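Putative exported protein (Bacteroides fragilis, PDB 4RAA) is of unknown function but has the fold of a six-bladed beta-propeller and is probably exported as a lipoprotein. Local coordinates at residues A[17-20]-A[21-25]; A[47-51]-A[52-56]. All coordinates share one frame; numbering follows the deposited sequence.

Both contacts are local and lie in series: contact 1 closes before contact 2 opens, so they neither nest nor cross. From the N terminus, strand 10-13 pairs with strand 213-222, and the chain then runs through a loop to residues 17-20. Contact 1 ends that loop by starting the short helix 21-24, which leads into strand 25-31, paired with the C-terminal strand 354-360. Further on, contact 2 closes the beta hairpin of strands 45-49 and 52-57, at the start of another sheet. Nearest atoms of the two contacts are about 17 Å apart. Contact 1 lies at the surface, farther from the centre of the chain than the partly buried contact 2.

Contact 1 of 2, residues A[17-20]-A[21-25]; sequences TDVN and ADSIL
Asn-20 caps the short, weakly bonded helix 21-24 through Asp-22. The capping bond runs from Asp-22 N to Asn-20 OD1 at 2.8 Å and is nearly straight, with an N-H...O angle of 163°. The donor sits above the plane of the amide, not on a lone pair. CG of Asn-20 lies opposite its own backbone N (chi1 -174°), on the side of the carbonyl carbon, and this lets OD1 reach the amide of Asp-22. The side chains of Asn-20 and Asp-22 lie side by side and point the same way, with their amide and carboxylate planes 46° apart.

A second set of bonds uses the main-chain carbonyl of Asn-20. Ser-23 OG donates to Asn-20 O at 2.8 Å, tilted only slightly from the carbonyl plane. Ser-23 N adds a weak bond to Asn-20 O, 3.4 Å long. OG stands between the backbone N and carbonyl carbon of Ser-23, which sets it facing back down the chain.

The apolar part is small. CG1 of Val-19 meets CG2 of Ile-24 at 4.1 Å, and the two side chains cross at about a right angle. The same CG1 also passes Ser-23 OG at 3.8 Å.

Neighbouring elements hold the turn from outside. Tyr-291 OH bonds Val-19 O, and Gln-299 OE1 bonds Ala-21 N. Ala-21 also rests on Phe-296 of helix 293-299.

Asn-20 therefore serves the helix start twice: its side chain takes up one early amide, and its carbonyl takes the hydroxyl of Ser-23 and, weakly, its amide. This N-cap is consistent with the loop giving way to the short helix here, at the protein surface.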
ATOM      1  N   THR A  17      34.759  22.739  29.700  1.00 47.65           N
ATOM      2  CA  THR A  17      35.805  23.106  28.750  1.00 46.09           C
ATOM      3  C   THR A  17      35.981  24.598  28.914  1.00 46.73           C
ATOM      4  O   THR A  17      34.986  25.312  29.102  1.00 46.80           O
ATOM      5  CB  THR A  17      35.482  22.789  27.272  1.00 44.01           C
ATOM      6  OG1 THR A  17      36.608  23.157  26.458  1.00 43.60           O
ATOM      7  CG2 THR A  17      34.234  23.534  26.761  1.00 42.73           C
ATOM      8  N   ASP A  18      37.222  25.071  28.865  1.00 47.95           N
ATOM      9  CA  ASP A  18      37.476  26.515  28.984  1.00 50.35           C
ATOM     10  C   ASP A  18      37.809  27.174  27.625  1.00 49.76           C
ATOM     11  O   ASP A  18      38.298  28.308  27.590  1.00 52.27           O
ATOM     12  CB  ASP A  18      38.412  26.862  30.176  1.00 51.71           C
ATOM     13  CG  ASP A  18      39.774  26.213  30.102  1.00 53.51           C
ATOM     14  OD1 ASP A  18      40.033  25.395  29.190  1.00 54.17           O
ATOM     15  OD2 ASP A  18      40.591  26.517  30.996  1.00 55.17           O
ATOM     16  N   VAL A  19      37.476  26.480  26.529  1.00 47.02           N
ATOM     17  CA  VAL A  19      37.576  27.014  25.170  1.00 47.13           C
ATOM     18  C   VAL A  19      36.199  27.601  24.845  1.00 46.76           C
ATOM     19  O   VAL A  19      35.170  26.967  25.117  1.00 45.05           O
ATOM     20  CB  VAL A  19      37.948  25.928  24.126  1.00 46.75           C
ATOM     21  CG1 VAL A  19      37.767  26.425  22.683  1.00 46.52           C
ATOM     22  CG2 VAL A  19      39.384  25.446  24.350  1.00 47.60           C
ATOM     23  N   ASN A  20      36.195  28.801  24.260  1.00 47.86           N
ATOM     24  CA  ASN A  20      34.968  29.485  23.842  1.00 47.64           C
ATOM     25  C   ASN A  20      34.461  28.824  22.543  1.00 47.45           C
ATOM     26  O   ASN A  20      35.251  28.544  21.635  1.00 48.20           O
ATOM     27  CB  ASN A  20      35.252  30.979  23.623  1.00 48.73           C
ATOM     28  CG  ASN A  20      33.998  31.800  23.336  1.00 49.12           C
ATOM     29  OD1 ASN A  20      33.046  31.333  22.726  1.00 48.19           O
ATOM     30  ND2 ASN A  20      34.019  33.055  23.753  1.00 50.90           N
ATOM     31  N   ALA A  21      33.148  28.587  22.468  1.00 46.77           N
ATOM     32  CA  ALA A  21      32.515  27.946  21.289  1.00 46.24           C
ATOM     33  C   ALA A  21      32.550  28.806  20.017  1.00 46.23           C
ATOM     34  O   ALA A  21      32.498  28.273  18.902  1.00 45.01           O
ATOM     35  CB  ALA A  21      31.084  27.549  21.609  1.00 45.49           C
ATOM     36  N   ASP A  22      32.629  30.123  20.211  1.00 46.69           N
ATOM     37  CA  ASP A  22      32.730  31.123  19.148  1.00 47.50           C
ATOM     38  C   ASP A  22      33.957  30.876  18.252  1.00 47.19           C
ATOM     39  O   ASP A  22      33.869  30.998  17.039  1.00 47.94           O
ATOM     40  CB  ASP A  22      32.821  32.531  19.793  1.00 50.14           C
ATOM     41  CG  ASP A  22      32.564  33.670  18.816  1.00 51.87           C
ATOM     42  OD1 ASP A  22      31.551  33.608  18.085  1.00 51.23           O
ATOM     43  OD2 ASP A  22      33.346  34.655  18.829  1.00 53.04           O
ATOM     44  N   SER A  23      35.080  30.495  18.860  1.00 47.50           N
ATOM     45  CA  SER A  23      36.344  30.253  18.135  1.00 48.14           C
ATOM     46  C   SER A  23      36.372  28.987  17.280  1.00 47.75           C
ATOM     47  O   SER A  23      36.871  29.024  16.158  1.00 50.05           O
ATOM     48  CB  SER A  23      37.530  30.215  19.109  1.00 48.27           C
ATOM     49  OG  SER A  23      37.403  29.144  20.023  1.00 46.75           O
ATOM     50  N   ILE A  24      35.872  27.873  17.822  1.00 46.69           N
ATOM     51  CA  ILE A  24      35.868  26.556  17.108  1.00 45.41           C
ATOM     52  C   ILE A  24      34.717  26.314  16.115  1.00 44.33           C
ATOM     53  O   ILE A  24      34.757  25.316  15.380  1.00 43.65           O
ATOM     54  CB  ILE A  24      35.967  25.331  18.081  1.00 44.13           C
ATOM     55  CG1 ILE A  24      34.816  25.306  19.105  1.00 42.72           C
ATOM     56  CG2 ILE A  24      37.322  25.315  18.783  1.00 45.23           C
ATOM     57  CD1 ILE A  24      34.773  24.060  19.958  1.00 41.96           C
ATOM     58  N   LEU A  25      33.716  27.207  16.083  1.00 44.91           N
ATOM     59  CA  LEU A  25      32.540  27.081  15.195  1.00 44.00           C
ATOM     60  C   LEU A  25      32.394  28.237  14.204  1.00 45.45           C
ATOM     61  O   LEU A  25      32.798  29.374  14.507  1.00 45.50           O
ATOM     62  CB  LEU A  25      31.249  27.011  16.024  1.00 42.54           C
ATOM     63  CG  LEU A  25      31.040  25.829  16.977  1.00 41.28           C
ATOM     64  CD1 LEU A  25      29.847  26.099  17.888  1.00 40.67           C
ATOM     65  CD2 LEU A  25      30.864  24.525  16.212  1.00 40.24           C
TER

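Contact 2 of 2, residues A[47-51]-A[52-56]; sequences RELNN and CLLIL
Leu-49 and Leu-54 meet on one face of the hairpin, their side chains crossing obliquely. CD2 of Leu-49 sits against both methyls of Leu-54, CD1 and CD2, each at 3.8 Å, and CB of Leu-49 lies equally close to CD1 of Leu-54. With CG anti to the backbone N (chi1 177°), Leu-49 brings CD2 against Leu-54. Ile-101 of strand 100-105 packs against both leucines.

Arg-47 starts on this face too, beside Leu-54, but its long chain then leads away; it touches Phe-92 and Gln-187. Glu-48 and Leu-53 point to the other face, where both touch Val-313. Glu-48 is held there by a salt bridge to Lys-68 and a hydrogen bond from Asp-314 N.

The backbones set this order. Arg-47 and Leu-54 form an antiparallel hydrogen-bonded pair: Arg-47 N to Leu-54 O is 3.0 Å, and Leu-54 N to Arg-47 O is 2.8 Å. Glu-48 and Leu-53 are a non-hydrogen-bonded pair. Nearer the turn, Leu-49 N reaches Cys-52 O at 3.1 Å, while the return bond from Cys-52 N to Leu-49 O is weak.

Chemically, the hairpin has two different sides. The leucines pack one face of the hairpin against strands 85-94 and 100-105 by apolar contact, and the carboxylate of Glu-48 has charged and polar partners on the other.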
ATOM      1  N   ARG A  47      15.564  18.292   5.758  1.00 37.75           N
ATOM      2  CA  ARG A  47      16.330  17.533   4.763  1.00 39.51           C
ATOM      3  C   ARG A  47      16.535  18.349   3.486  1.00 42.60           C
ATOM      4  O   ARG A  47      15.642  19.094   3.091  1.00 42.14           O
ATOM      5  CB  ARG A  47      15.584  16.243   4.367  1.00 40.10           C
ATOM      6  CG  ARG A  47      15.295  15.239   5.479  1.00 38.91           C
ATOM      7  CD  ARG A  47      16.560  14.668   6.094  1.00 39.66           C
ATOM      8  NE  ARG A  47      16.289  13.606   7.074  1.00 41.35           N
ATOM      9  CZ  ARG A  47      17.148  13.143   8.001  1.00 43.09           C
ATOM     10  NH1 ARG A  47      18.374  13.667   8.162  1.00 42.63           N
ATOM     11  NH2 ARG A  47      16.763  12.147   8.817  1.00 44.22           N
ATOM     12  N   GLU A  48      17.702  18.187   2.848  1.00 47.18           N
ATOM     13  CA  GLU A  48      18.005  18.830   1.560  1.00 50.84           C
ATOM     14  C   GLU A  48      17.376  18.008   0.440  1.00 49.66           C
ATOM     15  O   GLU A  48      17.246  16.797   0.566  1.00 51.70           O
ATOM     16  CB  GLU A  48      19.517  18.895   1.269  1.00 55.99           C
ATOM     17  CG  GLU A  48      20.388  19.691   2.235  1.00 60.69           C
ATOM     18  CD  GLU A  48      21.817  19.882   1.707  1.00 65.95           C
ATOM     19  OE1 GLU A  48      21.996  20.535   0.653  1.00 69.62           O
ATOM     20  OE2 GLU A  48      22.775  19.405   2.354  1.00 65.26           O
ATOM     21  N   LEU A  49      17.012  18.669  -0.657  1.00 50.11           N
ATOM     22  CA  LEU A  49      16.463  18.007  -1.858  1.00 48.12           C
ATOM     23  C   LEU A  49      16.570  18.988  -3.020  1.00 49.44           C
ATOM     24  O   LEU A  49      15.775  19.936  -3.099  1.00 48.17           O
ATOM     25  CB  LEU A  49      15.011  17.564  -1.648  1.00 46.77           C
ATOM     26  CG  LEU A  49      14.289  16.933  -2.849  1.00 48.42           C
ATOM     27  CD1 LEU A  49      15.014  15.679  -3.322  1.00 49.15           C
ATOM     28  CD2 LEU A  49      12.837  16.640  -2.505  1.00 48.13           C
ATOM     29  N   ASN A  50      17.544  18.746  -3.908  1.00 50.92           N
ATOM     30  CA  ASN A  50      17.871  19.645  -5.029  1.00 53.59           C
ATOM     31  C   ASN A  50      18.363  20.940  -4.332  1.00 54.69           C
ATOM     32  O   ASN A  50      19.205  20.828  -3.433  1.00 53.79           O
ATOM     33  CB  ASN A  50      16.680  19.817  -6.002  1.00 54.38           C
ATOM     34  CG  ASN A  50      16.010  18.492  -6.369  1.00 53.88           C
ATOM     35  OD1 ASN A  50      14.787  18.430  -6.490  1.00 53.17           O
ATOM     36  ND2 ASN A  50      16.800  17.424  -6.508  1.00 53.19           N
ATOM     37  N   ASN A  51      17.863  22.127  -4.691  1.00 55.85           N
ATOM     38  CA  ASN A  51      18.208  23.364  -3.967  1.00 57.12           C
ATOM     39  C   ASN A  51      17.003  23.845  -3.155  1.00 55.49           C
ATOM     40  O   ASN A  51      16.595  25.016  -3.231  1.00 60.82           O
ATOM     41  CB  ASN A  51      18.798  24.443  -4.907  1.00 62.24           C
ATOM     42  CG  ASN A  51      20.294  24.265  -5.151  1.00 64.47           C
ATOM     43  OD1 ASN A  51      20.860  23.191  -4.926  1.00 64.85           O
ATOM     44  ND2 ASN A  51      20.946  25.333  -5.603  1.00 66.68           N
ATOM     45  N   CYS A  52      16.454  22.919  -2.365  1.00 49.98           N
ATOM     46  CA  CYS A  52      15.312  23.180  -1.490  1.00 46.57           C
ATOM     47  C   CYS A  52      15.503  22.531  -0.118  1.00 43.61           C
ATOM     48  O   CYS A  52      16.312  21.611   0.051  1.00 41.96           O
ATOM     49  CB  CYS A  52      13.999  22.691  -2.124  1.00 45.85           C
ATOM     50  SG  CYS A  52      13.505  23.553  -3.632  1.00 46.55           S
ATOM     51  N   LEU A  53      14.729  23.034   0.842  1.00 41.74           N
ATOM     52  CA  LEU A  53      14.725  22.582   2.219  1.00 39.81           C
ATOM     53  C   LEU A  53      13.360  21.993   2.555  1.00 39.05           C
ATOM     54  O   LEU A  53      12.362  22.727   2.602  1.00 39.56           O
ATOM     55  CB  LEU A  53      14.985  23.766   3.158  1.00 39.70           C
ATOM     56  CG  LEU A  53      16.257  24.581   2.958  1.00 40.89           C
ATOM     57  CD1 LEU A  53      16.254  25.731   3.956  1.00 40.63           C
ATOM     58  CD2 LEU A  53      17.514  23.726   3.094  1.00 40.71           C
ATOM     59  N   LEU A  54      13.309  20.678   2.770  1.00 37.24           N
ATOM     60  CA  LEU A  54      12.080  20.018   3.221  1.00 36.34           C
ATOM     61  C   LEU A  54      12.028  20.202   4.740  1.00 36.19           C
ATOM     62  O   LEU A  54      12.942  19.753   5.426  1.00 36.60           O
ATOM     63  CB  LEU A  54      12.044  18.531   2.831  1.00 35.30           C
ATOM     64  CG  LEU A  54      11.503  18.188   1.438  1.00 36.05           C
ATOM     65  CD1 LEU A  54      12.102  19.043   0.332  1.00 37.22           C
ATOM     66  CD2 LEU A  54      11.706  16.705   1.154  1.00 36.24           C
ATOM     67  N   ILE A  55      10.992  20.878   5.245  1.00 35.79           N
ATOM     68  CA  ILE A  55      10.814  21.149   6.683  1.00 35.04           C
ATOM     69  C   ILE A  55       9.492  20.571   7.163  1.00 35.84           C
ATOM     70  O   ILE A  55       8.455  20.852   6.565  1.00 36.25           O
ATOM     71  CB  ILE A  55      10.845  22.673   6.983  1.00 35.40           C
ATOM     72  CG1 ILE A  55      12.262  23.215   6.743  1.00 35.60           C
ATOM     73  CG2 ILE A  55      10.393  22.982   8.423  1.00 35.27           C
ATOM     74  CD1 ILE A  55      12.406  24.719   6.838  1.00 36.57           C
ATOM     75  N   LEU A  56       9.547  19.804   8.258  1.00 36.86           N
ATOM     76  CA  LEU A  56       8.370  19.244   8.924  1.00 37.61           C
ATOM     77  C   LEU A  56       8.107  20.007  10.219  1.00 39.13           C
ATOM     78  O   LEU A  56       8.996  20.127  11.054  1.00 41.12           O
ATOM     79  CB  LEU A  56       8.585  17.775   9.254  1.00 37.98           C
ATOM     80  CG  LEU A  56       7.546  17.035  10.103  1.00 38.41           C
ATOM     81  CD1 LEU A  56       6.144  17.163   9.529  1.00 38.81           C
ATOM     82  CD2 LEU A  56       7.959  15.577  10.206  1.00 38.54           C
TER